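Dihydroorotate dehydrogenase (Schistosoma mansoni, PDB 6UY4) probably catalyses the FMN-dependent oxidation of (S)-dihydroorotate to orotate with a quinone as electron acceptor, a step of de novo pyrimidine synthesis. Local coordinates at residues H109-Q120 against V165-K174; D178-V187 against D220-R229. One frame throughout, in Å; residues are numbered along the deposited sequence.

Contact 1. Residues H109-Q120 against V165-K174. With FMN (flavin mononucleotide), chain G.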
loop_
_atom_site.group_PDB
_atom_site.type_symbol
_atom_site.label_atom_id
_atom_site.label_comp_id
_atom_site.label_asym_id
_atom_site.label_seq_id
_atom_site.Cartn_x
_atom_site.Cartn_y
_atom_site.Cartn_z
ATOM N N HIS A 109 -1.268 9.922 6.078
ATOM C CA HIS A 109 -0.553 8.801 6.665
ATOM C C HIS A 109 0.299 8.129 5.599
ATOM O O HIS A 109 -0.063 8.094 4.420
ATOM C CB HIS A 109 -1.507 7.789 7.315
ATOM C CG HIS A 109 -2.447 7.130 6.355
ATOM N ND1 HIS A 109 -3.636 7.706 5.963
ATOM C CD2 HIS A 109 -2.382 5.933 5.726
ATOM C CE1 HIS A 109 -4.259 6.895 5.125
ATOM N NE2 HIS A 109 -3.519 5.814 4.964
ATOM N N ILE A 110 1.446 7.609 6.030
ATOM C CA ILE A 110 2.372 6.886 5.168
ATOM C C ILE A 110 2.497 5.464 5.692
ATOM O O ILE A 110 2.625 5.248 6.902
ATOM C CB ILE A 110 3.757 7.566 5.112
ATOM C CG1 ILE A 110 3.615 9.063 4.839
ATOM C CG2 ILE A 110 4.635 6.908 4.058
ATOM C CD1 ILE A 110 2.963 9.380 3.517
ATOM N N GLU A 111 2.460 4.498 4.783
ATOM C CA GLU A 111 2.581 3.085 5.127
ATOM C C GLU A 111 3.979 2.627 4.713
ATOM O O GLU A 111 4.208 2.229 3.571
ATOM C CB GLU A 111 1.484 2.264 4.454
ATOM C CG GLU A 111 1.482 0.790 4.826
ATOM C CD GLU A 111 0.184 0.100 4.447
ATOM O OE1 GLU A 111 -0.894 0.655 4.751
ATOM O OE2 GLU A 111 0.240 -0.992 3.841
ATOM N N VAL A 112 4.918 2.699 5.655
ATOM C CA VAL A 112 6.275 2.231 5.407
ATOM C C VAL A 112 6.260 0.721 5.214
ATOM O O VAL A 112 5.581 -0.012 5.945
ATOM C CB VAL A 112 7.202 2.638 6.567
ATOM C CG1 VAL A 112 8.621 2.149 6.321
ATOM C CG2 VAL A 112 7.179 4.145 6.762
ATOM N N GLY A 113 7.009 0.247 4.221
ATOM C CA GLY A 113 7.041 -1.168 3.906
ATOM C C GLY A 113 7.044 -1.413 2.413
ATOM O O GLY A 113 6.984 -0.460 1.629
ATOM N N THR A 114 7.101 -2.675 1.996
ATOM C CA THR A 114 7.103 -3.824 2.899
ATOM C C THR A 114 8.500 -4.121 3.444
ATOM O O THR A 114 9.477 -4.134 2.695
ATOM C CB THR A 114 6.557 -5.080 2.184
ATOM O OG1 THR A 114 5.153 -4.921 1.940
ATOM C CG2 THR A 114 6.784 -6.328 3.017
ATOM N N VAL A 115 8.583 -4.357 4.753
ATOM C CA VAL A 115 9.842 -4.610 5.443
ATOM C C VAL A 115 9.929 -6.094 5.772
ATOM O O VAL A 115 8.989 -6.670 6.333
ATOM C CB VAL A 115 9.966 -3.760 6.720
ATOM C CG1 VAL A 115 11.335 -3.951 7.356
ATOM C CG2 VAL A 115 9.715 -2.295 6.409
ATOM N N THR A 116 11.055 -6.706 5.424
ATOM C CA THR A 116 11.375 -8.090 5.734
ATOM C C THR A 116 12.346 -8.156 6.904
ATOM O O THR A 116 13.032 -7.175 7.209
ATOM C CB THR A 116 11.986 -8.782 4.509
ATOM O OG1 THR A 116 13.128 -8.043 4.059
ATOM C CG2 THR A 116 10.965 -8.875 3.382
ATOM N N PRO A 117 12.419 -9.300 7.606
ATOM C CA PRO A 117 13.360 -9.411 8.733
ATOM C C PRO A 117 14.807 -9.176 8.330
ATOM O O PRO A 117 15.475 -8.295 8.883
ATOM C CB PRO A 117 13.141 -10.847 9.227
ATOM C CG PRO A 117 11.741 -11.157 8.843
ATOM C CD PRO A 117 11.524 -10.469 7.524
ATOM N N ASN A 118 15.306 -9.961 7.365
ATOM C CA ASN A 118 16.664 -9.760 6.885
ATOM C C ASN A 118 16.671 -8.843 5.667
ATOM O O ASN A 118 15.690 -8.790 4.917
ATOM C CB ASN A 118 17.302 -11.097 6.517
ATOM C CG ASN A 118 17.340 -12.066 7.681
ATOM O OD1 ASN A 118 17.586 -11.676 8.822
ATOM N ND2 ASN A 118 17.091 -13.340 7.397
ATOM N N PRO A 119 17.755 -8.098 5.455
ATOM C CA PRO A 119 17.865 -7.290 4.232
ATOM C C PRO A 119 17.780 -8.171 2.992
ATOM O O PRO A 119 18.439 -9.209 2.900
ATOM C CB PRO A 119 19.240 -6.626 4.368
ATOM C CG PRO A 119 19.506 -6.612 5.840
ATOM C CD PRO A 119 18.880 -7.867 6.377
ATOM N N GLN A 120 16.955 -7.750 2.038
ATOM C CA GLN A 120 16.631 -8.568 0.878
ATOM C C GLN A 120 16.877 -7.778 -0.398
ATOM O O GLN A 120 16.648 -6.565 -0.443
ATOM C CB GLN A 120 15.175 -9.042 0.933
ATOM C CG GLN A 120 14.879 -10.259 0.080
ATOM C CD GLN A 120 13.503 -10.828 0.350
ATOM O OE1 GLN A 120 13.346 -12.030 0.555
ATOM N NE2 GLN A 120 12.495 -9.964 0.353
ATOM N N VAL A 165 0.170 10.009 10.679
ATOM C CA VAL A 165 0.120 8.613 11.096
ATOM C C VAL A 165 1.100 7.821 10.241
ATOM O O VAL A 165 1.246 8.086 9.045
ATOM C CB VAL A 165 -1.310 8.046 10.972
ATOM C CG1 VAL A 165 -1.348 6.571 11.338
ATOM C CG2 VAL A 165 -2.269 8.839 11.846
ATOM N N ILE A 166 1.783 6.858 10.857
ATOM C CA ILE A 166 2.733 6.004 10.155
ATOM C C ILE A 166 2.390 4.554 10.455
ATOM O O ILE A 166 2.318 4.157 11.624
ATOM C CB ILE A 166 4.189 6.306 10.548
ATOM C CG1 ILE A 166 4.590 7.707 10.081
ATOM C CG2 ILE A 166 5.125 5.254 9.968
ATOM C CD1 ILE A 166 4.536 7.897 8.588
ATOM N N GLY A 167 2.176 3.767 9.404
ATOM C CA GLY A 167 1.985 2.340 9.548
ATOM C C GLY A 167 3.147 1.570 8.962
ATOM O O GLY A 167 3.899 2.109 8.144
ATOM N N VAL A 168 3.318 0.316 9.369
ATOM C CA VAL A 168 4.400 -0.530 8.882
ATOM C C VAL A 168 3.796 -1.785 8.271
ATOM O O VAL A 168 2.985 -2.464 8.910
ATOM C CB VAL A 168 5.395 -0.889 10.000
ATOM C CG1 VAL A 168 6.484 -1.802 9.462
ATOM C CG2 VAL A 168 6.002 0.372 10.591
ATOM N N ASN A 169 4.190 -2.086 7.036
ATOM C CA ASN A 169 3.732 -3.269 6.323
ATOM C C ASN A 169 4.795 -4.355 6.447
ATOM O O ASN A 169 5.912 -4.195 5.943
ATOM C CB ASN A 169 3.456 -2.947 4.855
ATOM C CG ASN A 169 2.815 -4.101 4.116
ATOM O OD1 ASN A 169 3.477 -5.083 3.782
ATOM N ND2 ASN A 169 1.520 -3.985 3.849
ATOM N N LEU A 170 4.443 -5.455 7.106
ATOM C CA LEU A 170 5.399 -6.510 7.414
ATOM C C LEU A 170 5.375 -7.596 6.346
ATOM O O LEU A 170 4.320 -7.923 5.796
ATOM C CB LEU A 170 5.092 -7.114 8.783
ATOM C CG LEU A 170 4.923 -6.086 9.901
ATOM C CD1 LEU A 170 4.366 -6.739 11.152
ATOM C CD2 LEU A 170 6.245 -5.401 10.196
ATOM N N GLY A 171 6.552 -8.155 6.060
ATOM C CA GLY A 171 6.681 -9.222 5.091
ATOM C C GLY A 171 7.688 -10.257 5.554
ATOM O O GLY A 171 8.278 -10.137 6.628
ATOM N N CYS A 172 7.871 -11.277 4.719
ATOM C CA CYS A 172 8.800 -12.360 4.999
ATOM C C CYS A 172 9.885 -12.409 3.931
ATOM O O CYS A 172 9.706 -11.928 2.808
ATOM C CB CYS A 172 8.076 -13.712 5.068
ATOM S SG CYS A 172 7.345 -14.246 3.508
ATOM N N ASN A 173 11.018 -12.999 4.297
ATOM C CA ASN A 173 12.117 -13.153 3.359
ATOM C C ASN A 173 11.807 -14.253 2.345
ATOM O O ASN A 173 10.947 -15.111 2.557
ATOM C CB ASN A 173 13.417 -13.469 4.099
ATOM C CG ASN A 173 14.024 -12.246 4.757
ATOM O OD1 ASN A 173 14.104 -12.159 5.983
ATOM N ND2 ASN A 173 14.462 -11.293 3.942
ATOM N N LYS A 174 12.525 -14.208 1.220
ATOM C CA LYS A 174 12.328 -15.212 0.178
ATOM C C LYS A 174 12.821 -16.581 0.632
ATOM O O LYS A 174 12.159 -17.596 0.392
ATOM C CB LYS A 174 13.043 -14.780 -1.104
ATOM C CG LYS A 174 12.848 -15.717 -2.287
ATOM C CD LYS A 174 13.663 -15.255 -3.488
ATOM C CE LYS A 174 13.440 -16.153 -4.697
ATOM N NZ LYS A 174 12.032 -16.100 -5.182
HETATM N N1 FMN G . 2.040 -3.137 -1.609
HETATM C C2 FMN G . 2.485 -3.702 -0.430
HETATM O O2 FMN G . 1.675 -4.098 0.406
HETATM N N3 FMN G . 3.837 -3.824 -0.185
HETATM C C4 FMN G . 4.753 -3.382 -1.118
HETATM O O4 FMN G . 5.959 -3.491 -0.899
HETATM C C4A FMN G . 4.310 -2.812 -2.306
HETATM N N5 FMN G . 5.221 -2.370 -3.242
HETATM C C5A FMN G . 4.780 -1.802 -4.419
HETATM C C6 FMN G . 5.704 -1.356 -5.358
HETATM C C7 FMN G . 5.269 -0.785 -6.548
HETATM C C7M FMN G . 6.271 -0.306 -7.558
HETATM C C8 FMN G . 3.906 -0.658 -6.799
HETATM C C8M FMN G . 3.433 -0.042 -8.082
HETATM C C9 FMN G . 2.983 -1.106 -5.859
HETATM C C9A FMN G . 3.415 -1.678 -4.666
HETATM N N10 FMN G . 2.503 -2.122 -3.724
HETATM C C10 FMN G . 2.949 -2.691 -2.549
HETATM C "C1'" FMN G . 1.028 -2.006 -3.967
HETATM C "C2'" FMN G . 0.512 -0.654 -3.492
HETATM O "O2'" FMN G . 0.866 -0.453 -2.142
HETATM C "C3'" FMN G . -1.003 -0.575 -3.618
HETATM O "O3'" FMN G . -1.587 -1.691 -2.984
HETATM C "C4'" FMN G . -1.462 -0.524 -5.072
HETATM O "O4'" FMN G . -0.436 -0.027 -5.904
HETATM C "C5'" FMN G . -2.672 0.389 -5.166
HETATM O "O5'" FMN G . -2.978 0.679 -6.506
HETATM P P FMN G . -2.835 2.196 -7.017
HETATM O O1P FMN G . -3.288 2.252 -8.454
HETATM O O2P FMN G . -3.665 3.121 -6.158
HETATM O O3P FMN G . -1.383 2.593 -6.942
#
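Val-165 lies beside His-109 at the start of two neighbouring parallel strands of the TIM barrel, 109-115 and 165-170, which are joined as a beta-alpha-beta unit through helix 147-153. The Val-165 carbonyl accepts from Ile-110 N. Ile-166, on the face turned to the surrounding helices, runs alongside Ile-110 and brings its CD1 to 3.6 Å from Ile-110 CB, while its CG2 touches Val-112 CG2. Gly-167 N continues the backbone pairing to Ile-110 O (2.9 Å), and Val-168 borders Val-112 on the same helix-facing side. Asn-169 turns into the barrel instead. With CG anti to the backbone N (chi1 -173°), its amide reaches back to Glu-111, where ND2 meets OE2 at 3.3 Å on the anti side, 27° out of the carboxylate plane; Gln-352 and Tyr-196 hold Glu-111 OE1. Asn-169 OD1 faces Thr-114 OG1, although their bond is doubtfully short. That threonine, preceded by a cis peptide, binds the flavin twice: FMN N3 donates to its OG1 (2.7 Å), and its backbone N donates to FMN O4 (3.2 Å). Gly-171 N then bonds Val-115 O, and Thr-114 CG2 rests over this glycine. Past the strand ends, the Asn-173 amide grips the Asn-118 backbone twice: OD1 accepts from N on an in-plane lone pair (2.9 Å), and ND2 donates to O (3.0 Å) from above the carbonyl plane, while Thr-116 OG1 reaches the same oxygen from the opposite face.

Contact 2. Residues D178-V187 against D220-R229; sequences DPTADYVAGV and DLLSKVLAAR
Val-184 and Val-187 pack against Val-225 and Ala-228 where two neighbouring outer helices of the TIM barrel, 179-190 and 215-230, run nearly parallel, their short segments inclined by 22° with axes 8.9 Å apart. The seam is largely apolar. The two methyls of Val-184 divide the work: CG1 meets Ala-228 CB at 3.6 Å, and CG2 lies against Lys-224 CB and Val-225 CG2. Val-187 splits likewise, its CG2 reaching Val-225 CG1 (3.7 Å) while CG1 covers the backbone N of Arg-229. One turn earlier, Leu-221 CD1 lies against both Thr-180 CB and Tyr-183 CD2, 3.7 Å from the latter and oblique to the tyrosine ring. Leu-221 CG, anti to the backbone N (chi1 170°), starts the branch that brings this methyl to the facing helix. Beneath this layer, Tyr-183 and Val-225 both touch Ile-199 of strand 196-200, and Val-187 touches Leu-197, so the pair of helices is seated on that strand. At the far end, the Arg-229 side chain leads away to Thr-236 and Asp-266. Polar groups border the other end: Lys-224 NZ makes a salt bridge with Asp-220 OD1 in its own helix (3.4 Å) and is near Asp-178 OD2, though beyond salt-bridge range. Asp-178 occupies the N-cap of helix 179-190, and Thr-180 OG1 donates to its OD1 from above the carboxylate plane at 2.8 Å.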
loop_
_atom_site.group_PDB
_atom_site.type_symbol
_atom_site.label_atom_id
_atom_site.label_comp_id
_atom_site.label_asym_id
_atom_site.label_seq_id
_atom_site.Cartn_x
_atom_site.Cartn_y
_atom_site.Cartn_z
ATOM N N ASP A 178 10.121 -20.470 8.136
ATOM C CA ASP A 178 8.748 -20.295 8.598
ATOM C C ASP A 178 8.312 -18.861 8.327
ATOM O O ASP A 178 8.709 -17.944 9.064
ATOM C CB ASP A 178 8.631 -20.621 10.090
ATOM C CG ASP A 178 7.191 -20.699 10.561
ATOM O OD1 ASP A 178 6.278 -20.607 9.712
ATOM O OD2 ASP A 178 6.970 -20.854 11.781
ATOM N N PRO A 179 7.510 -18.610 7.288
ATOM C CA PRO A 179 7.101 -17.223 7.007
ATOM C C PRO A 179 6.283 -16.599 8.123
ATOM O O PRO A 179 6.418 -15.397 8.384
ATOM C CB PRO A 179 6.287 -17.355 5.711
ATOM C CG PRO A 179 6.730 -18.652 5.107
ATOM C CD PRO A 179 7.029 -19.551 6.263
ATOM N N THR A 180 5.434 -17.384 8.791
ATOM C CA THR A 180 4.651 -16.846 9.898
ATOM C C THR A 180 5.547 -16.346 11.021
ATOM O O THR A 180 5.198 -15.383 11.712
ATOM C CB THR A 180 3.680 -17.902 10.427
ATOM O OG1 THR A 180 4.416 -18.953 11.066
ATOM C CG2 THR A 180 2.859 -18.487 9.290
ATOM N N ALA A 181 6.703 -16.983 11.219
ATOM C CA ALA A 181 7.656 -16.494 12.210
ATOM C C ALA A 181 8.209 -15.130 11.812
ATOM O O ALA A 181 8.477 -14.287 12.677
ATOM C CB ALA A 181 8.789 -17.501 12.394
ATOM N N ASP A 182 8.382 -14.896 10.509
ATOM C CA ASP A 182 8.845 -13.592 10.047
ATOM C C ASP A 182 7.808 -12.511 10.320
ATOM O O ASP A 182 8.158 -11.397 10.730
ATOM C CB ASP A 182 9.177 -13.645 8.557
ATOM C CG ASP A 182 10.378 -14.519 8.259
ATOM O OD1 ASP A 182 10.752 -15.337 9.128
ATOM O OD2 ASP A 182 10.954 -14.382 7.160
ATOM N N TYR A 183 6.529 -12.818 10.095
ATOM C CA TYR A 183 5.477 -11.853 10.394
ATOM C C TYR A 183 5.387 -11.582 11.889
ATOM O O TYR A 183 5.184 -10.437 12.308
ATOM C CB TYR A 183 4.135 -12.349 9.854
ATOM C CG TYR A 183 4.073 -12.430 8.346
ATOM C CD1 TYR A 183 4.109 -11.281 7.568
ATOM C CD2 TYR A 183 3.964 -13.655 7.698
ATOM C CE1 TYR A 183 4.049 -11.347 6.191
ATOM C CE2 TYR A 183 3.903 -13.732 6.318
ATOM C CZ TYR A 183 3.946 -12.575 5.571
ATOM O OH TYR A 183 3.884 -12.643 4.198
ATOM N N VAL A 184 5.541 -12.624 12.710
ATOM C CA VAL A 184 5.517 -12.443 14.159
ATOM C C VAL A 184 6.700 -11.594 14.608
ATOM O O VAL A 184 6.562 -10.716 15.468
ATOM C CB VAL A 184 5.495 -13.811 14.869
ATOM C CG1 VAL A 184 5.740 -13.647 16.359
ATOM C CG2 VAL A 184 4.167 -14.511 14.624
ATOM N N ALA A 185 7.880 -11.838 14.030
ATOM C CA ALA A 185 9.047 -11.030 14.369
ATOM C C ALA A 185 8.827 -9.568 14.003
ATOM O O ALA A 185 9.253 -8.666 14.734
ATOM C CB ALA A 185 10.290 -11.579 13.668
ATOM N N GLY A 186 8.155 -9.314 12.879
ATOM C CA GLY A 186 7.849 -7.944 12.507
ATOM C C GLY A 186 6.876 -7.281 13.466
ATOM O O GLY A 186 7.022 -6.100 13.791
ATOM N N VAL A 187 5.870 -8.028 13.927
ATOM C CA VAL A 187 4.918 -7.481 14.891
ATOM C C VAL A 187 5.629 -7.108 16.184
ATOM O O VAL A 187 5.347 -6.067 16.790
ATOM C CB VAL A 187 3.771 -8.478 15.143
ATOM C CG1 VAL A 187 2.843 -7.957 16.228
ATOM C CG2 VAL A 187 2.996 -8.735 13.864
ATOM N N ASP A 220 -3.780 -19.975 11.404
ATOM C CA ASP A 220 -2.573 -20.176 12.196
ATOM C C ASP A 220 -1.722 -18.913 12.228
ATOM O O ASP A 220 -1.199 -18.533 13.284
ATOM C CB ASP A 220 -1.770 -21.348 11.633
ATOM C CG ASP A 220 -0.322 -21.322 12.066
ATOM O OD1 ASP A 220 -0.037 -21.724 13.214
ATOM O OD2 ASP A 220 0.532 -20.894 11.259
ATOM N N LEU A 221 -1.572 -18.250 11.079
ATOM C CA LEU A 221 -0.784 -17.024 11.023
ATOM C C LEU A 221 -1.386 -15.946 11.916
ATOM O O LEU A 221 -0.683 -15.326 12.721
ATOM C CB LEU A 221 -0.680 -16.536 9.578
ATOM C CG LEU A 221 -0.089 -15.141 9.356
ATOM C CD1 LEU A 221 1.348 -15.073 9.845
ATOM C CD2 LEU A 221 -0.176 -14.754 7.888
ATOM N N LEU A 222 -2.697 -15.715 11.793
ATOM C CA LEU A 222 -3.339 -14.681 12.599
ATOM C C LEU A 222 -3.302 -15.018 14.083
ATOM O O LEU A 222 -3.225 -14.112 14.919
ATOM C CB LEU A 222 -4.782 -14.473 12.139
ATOM C CG LEU A 222 -4.961 -13.909 10.729
ATOM C CD1 LEU A 222 -6.426 -13.607 10.457
ATOM C CD2 LEU A 222 -4.106 -12.667 10.539
ATOM N N SER A 223 -3.352 -16.305 14.431
ATOM C CA SER A 223 -3.305 -16.690 15.838
ATOM C C SER A 223 -1.962 -16.324 16.458
ATOM O O SER A 223 -1.907 -15.709 17.529
ATOM C CB SER A 223 -3.581 -18.187 15.979
ATOM O OG SER A 223 -3.643 -18.566 17.342
ATOM N N LYS A 224 -0.865 -16.693 15.793
ATOM C CA LYS A 224 0.459 -16.366 16.311
ATOM C C LYS A 224 0.710 -14.864 16.287
ATOM O O LYS A 224 1.346 -14.320 17.198
ATOM C CB LYS A 224 1.532 -17.100 15.506
ATOM C CG LYS A 224 1.492 -18.612 15.641
ATOM C CD LYS A 224 2.464 -19.273 14.679
ATOM C CE LYS A 224 2.503 -20.778 14.877
ATOM N NZ LYS A 224 3.269 -21.459 13.795
ATOM N N VAL A 225 0.222 -14.177 15.252
ATOM C CA VAL A 225 0.438 -12.737 15.145
ATOM C C VAL A 225 -0.290 -11.999 16.262
ATOM O O VAL A 225 0.263 -11.082 16.882
ATOM C CB VAL A 225 0.008 -12.237 13.754
ATOM C CG1 VAL A 225 -0.163 -10.727 13.757
ATOM C CG2 VAL A 225 1.034 -12.649 12.711
ATOM N N LEU A 226 -1.535 -12.389 16.546
ATOM C CA LEU A 226 -2.280 -11.736 17.617
ATOM C C LEU A 226 -1.693 -12.051 18.988
ATOM O O LEU A 226 -1.769 -11.217 19.897
ATOM C CB LEU A 226 -3.752 -12.142 17.561
ATOM C CG LEU A 226 -4.523 -11.562 16.375
ATOM C CD1 LEU A 226 -5.986 -11.946 16.452
ATOM C CD2 LEU A 226 -4.359 -10.051 16.324
ATOM N N ALA A 227 -1.113 -13.240 19.157
ATOM C CA ALA A 227 -0.439 -13.562 20.409
ATOM C C ALA A 227 0.761 -12.650 20.631
ATOM O O ALA A 227 0.963 -12.122 21.731
ATOM C CB ALA A 227 -0.011 -15.029 20.412
ATOM N N ALA A 228 1.572 -12.455 19.587
ATOM C CA ALA A 228 2.694 -11.528 19.684
ATOM C C ALA A 228 2.209 -10.102 19.904
ATOM O O ALA A 228 2.825 -9.336 20.655
ATOM C CB ALA A 228 3.553 -11.612 18.423
ATOM N N ARG A 229 1.104 -9.727 19.254
ATOM C CA ARG A 229 0.552 -8.389 19.439
ATOM C C ARG A 229 0.138 -8.166 20.887
ATOM O O ARG A 229 0.380 -7.094 21.453
ATOM C CB ARG A 229 -0.637 -8.182 18.496
ATOM C CG ARG A 229 -1.058 -6.729 18.286
ATOM C CD ARG A 229 -2.018 -6.239 19.361
ATOM N NE ARG A 229 -3.221 -7.064 19.448
ATOM C CZ ARG A 229 -4.360 -6.796 18.817
ATOM N NH1 ARG A 229 -4.458 -5.720 18.049
ATOM N NH2 ARG A 229 -5.403 -7.603 18.956
#

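Overall arrangement
From the N terminus, strand 109-115 comes first, and contact 1 closes the excursion through strands 128-131 and 136-139 and helix 147-153 when strand 165-170 pairs beside it. After the loop 171-178 the chain enters helix 179-190. Contact 2 closes the next loop, in which strand 196-200 intervenes before helix 215-230. The loops follow in series and neither encloses the other. Contact 1 joins inner barrel strands beside FMN; contact 2 joins helices of the outer layer. The layers meet where Leu-170 CD1 packs on Gly-186 and Val-187, and where Asn-173 N probably bonds Asp-182 OD2, linking the post-strand loop to the helix that follows it.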